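RIM-binding protein, isoform F (Drosophila melanogaster, PDB 6Q9M) couples synaptic vesicle recruitment to release sites at the active zone, probably as a scaffold, and is represented here by its central fibronectin type III array. Local coordinates at residues T203-G207 with L208-P212. Residues are numbered along the deposited sequence; the frame is centred on the assembly and turned at random.
Sequences TLTKG and LPDPP
The linker that leads from one beta-sandwich domain of the fibronectin type III array to the next doubles back on itself, and Thr-205 and Asp-210 tie its two arms together five residues apart. The side chains run past each other in opposite directions, which brings Thr-205 OG1 to Asp-210 OD1 at 2.7 Å. The hydroxyl donates from above the carboxylate plane, 38° out of it. A chi1 of -44° sets OG1 beside the backbone N of Thr-205, and this places both donors against one carboxylate. The amide adds two weak bonds: Thr-205 N lies 3.2 Å from Asp-210 OD1 with a bent N-H, and 3.4 Å from Asp-210 OD2 on a nearly straight line (171°). Threonine suits the place because one residue offers two donors, and aspartate because its short carboxylate puts OD1 within reach of both donors and OD2 within weak reach of the amide.

The linker as a whole runs from strand 198-202 to strand 215-219 of the next domain, of immunoglobulin-like type by family. Leu-204, just before Thr-205, lays its aliphatic part across the carboxylate at roughly a right angle; its CB is 3.4 Å and its CD2 3.5 Å from Asp-210 OD2, so a nonpolar flank borders that oxygen. Inside the bend, Thr-205 CB packs against the carbonyl of Leu-208, 3.4 Å from its O. Gly-207, exposed where the chain reverses, brings no side chain to the bend, while Pro-209 stiffens the backbone just before Asp-210.

Each arm is also held to its own domain. The hydroxyl of Thr-203 bonds to Ala-156 O and Thr-159 N, whereas Asp-210 O accepts a hydrogen bond from Thr-284 OG1 in strand 283-286.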
ATOM      1  N   THR A 203      11.498   7.840  -9.980  1.00 79.54           N
ATOM      2  CA  THR A 203      12.009   8.733  -8.949  1.00 76.09           C
ATOM      3  C   THR A 203      11.820  10.192  -9.366  1.00 81.20           C
ATOM      4  O   THR A 203      11.574  10.505 -10.532  1.00 79.71           O
ATOM      5  CB  THR A 203      13.474   8.433  -8.632  1.00 81.51           C
ATOM      6  OG1 THR A 203      14.246   8.286  -9.843  1.00 82.21           O
ATOM      7  CG2 THR A 203      13.563   7.159  -7.806  1.00 79.19           C
ATOM      8  N   LEU A 204      11.881  11.088  -8.383  1.00 83.19           N
ATOM      9  CA  LEU A 204      11.749  12.514  -8.650  1.00 81.83           C
ATOM     10  C   LEU A 204      13.010  13.043  -9.336  1.00 84.11           C
ATOM     11  O   LEU A 204      14.062  12.400  -9.353  1.00 79.03           O
ATOM     12  CB  LEU A 204      11.477  13.285  -7.360  1.00 72.62           C
ATOM     13  CG  LEU A 204      10.264  12.892  -6.512  1.00 84.47           C
ATOM     14  CD1 LEU A 204      10.235  13.758  -5.284  1.00 82.30           C
ATOM     15  CD2 LEU A 204       8.946  13.016  -7.282  1.00 70.24           C
ATOM     16  N   THR A 205      12.909  14.267  -9.847  1.00 89.97           N
ATOM     17  CA  THR A 205      13.993  14.902 -10.587  1.00 88.41           C
ATOM     18  C   THR A 205      14.849  15.733  -9.643  1.00 83.35           C
ATOM     19  O   THR A 205      14.334  16.451  -8.783  1.00 89.73           O
ATOM     20  CB  THR A 205      13.457  15.780 -11.723  1.00 91.56           C
ATOM     21  OG1 THR A 205      12.402  15.090 -12.412  1.00 95.15           O
ATOM     22  CG2 THR A 205      14.570  16.089 -12.725  1.00 91.86           C
ATOM     23  N   LYS A 206      16.164  15.611  -9.802  1.00 91.41           N
ATOM     24  CA  LYS A 206      17.114  16.222  -8.879  1.00103.33           C
ATOM     25  C   LYS A 206      16.978  17.740  -8.835  1.00110.32           C
ATOM     26  O   LYS A 206      16.616  18.313  -7.801  1.00124.90           O
ATOM     27  CB  LYS A 206      18.532  15.822  -9.283  1.00114.76           C
ATOM     28  CG  LYS A 206      18.821  16.071 -10.768  1.00128.12           C
ATOM     29  CD  LYS A 206      19.576  14.936 -11.447  1.00135.44           C
ATOM     30  CE  LYS A 206      19.259  14.908 -12.939  1.00138.04           C
ATOM     31  NZ  LYS A 206      17.864  14.416 -13.197  1.00133.91           N
ATOM     32  N   GLY A 207      17.281  18.414  -9.940  1.00104.71           N
ATOM     33  CA  GLY A 207      17.351  19.864  -9.909  1.00104.87           C
ATOM     34  C   GLY A 207      16.192  20.650 -10.473  1.00105.22           C
ATOM     35  O   GLY A 207      16.172  21.879 -10.361  1.00114.83           O
ATOM     36  N   LEU A 208      15.255  19.972 -11.110  1.00 96.67           N
ATOM     37  CA  LEU A 208      14.187  20.676 -11.787  1.00 95.54           C
ATOM     38  C   LEU A 208      12.822  20.128 -11.396  1.00 93.94           C
ATOM     39  O   LEU A 208      12.713  18.988 -10.915  1.00 94.67           O
ATOM     40  CB  LEU A 208      14.383  20.585 -13.300  1.00 99.85           C
ATOM     41  CG  LEU A 208      15.259  21.674 -13.919  1.00112.38           C
ATOM     42  CD1 LEU A 208      16.744  21.410 -13.703  1.00124.59           C
ATOM     43  CD2 LEU A 208      14.924  21.833 -15.353  1.00117.26           C
ATOM     44  N   PRO A 209      11.767  20.932 -11.551  1.00 77.68           N
ATOM     45  CA  PRO A 209      10.438  20.483 -11.126  1.00 74.44           C
ATOM     46  C   PRO A 209       9.992  19.186 -11.778  1.00 72.83           C
ATOM     47  O   PRO A 209      10.580  18.707 -12.748  1.00 74.13           O
ATOM     48  CB  PRO A 209       9.526  21.625 -11.575  1.00 74.34           C
ATOM     49  CG  PRO A 209      10.391  22.810 -11.698  1.00 77.69           C
ATOM     50  CD  PRO A 209      11.837  22.393 -11.666  1.00 81.85           C
ATOM     51  N   ASP A 210       8.928  18.643 -11.244  1.00 71.03           N
ATOM     52  CA  ASP A 210       8.419  17.365 -11.693  1.00 79.01           C
ATOM     53  C   ASP A 210       7.074  17.535 -12.385  1.00 79.46           C
ATOM     54  O   ASP A 210       6.241  18.350 -11.964  1.00 67.40           O
ATOM     55  CB  ASP A 210       8.267  16.404 -10.509  1.00 88.99           C
ATOM     56  CG  ASP A 210       9.557  15.676 -10.195  1.00104.09           C
ATOM     57  OD1 ASP A 210      10.102  14.987 -11.093  1.00107.12           O
ATOM     58  OD2 ASP A 210      10.044  15.825  -9.056  1.00109.27           O
ATOM     59  N   PRO A 211       6.843  16.796 -13.460  1.00 76.21           N
ATOM     60  CA  PRO A 211       5.594  16.956 -14.198  1.00 73.16           C
ATOM     61  C   PRO A 211       4.426  16.420 -13.392  1.00 74.95           C
ATOM     62  O   PRO A 211       4.610  15.561 -12.508  1.00 73.85           O
ATOM     63  CB  PRO A 211       5.824  16.135 -15.475  1.00 79.02           C
ATOM     64  CG  PRO A 211       6.963  15.174 -15.123  1.00 79.75           C
ATOM     65  CD  PRO A 211       7.796  15.864 -14.100  1.00 74.20           C
ATOM     66  N   PRO A 212       3.210  16.914 -13.629  1.00 72.93           N
ATOM     67  CA  PRO A 212       2.042  16.371 -12.932  1.00 65.08           C
ATOM     68  C   PRO A 212       1.733  14.954 -13.381  1.00 79.40           C
ATOM     69  O   PRO A 212       2.074  14.529 -14.485  1.00 78.86           O
ATOM     70  CB  PRO A 212       0.910  17.327 -13.329  1.00 70.55           C
ATOM     71  CG  PRO A 212       1.346  17.927 -14.606  1.00 75.30           C
ATOM     72  CD  PRO A 212       2.849  18.041 -14.506  1.00 74.80           C
TER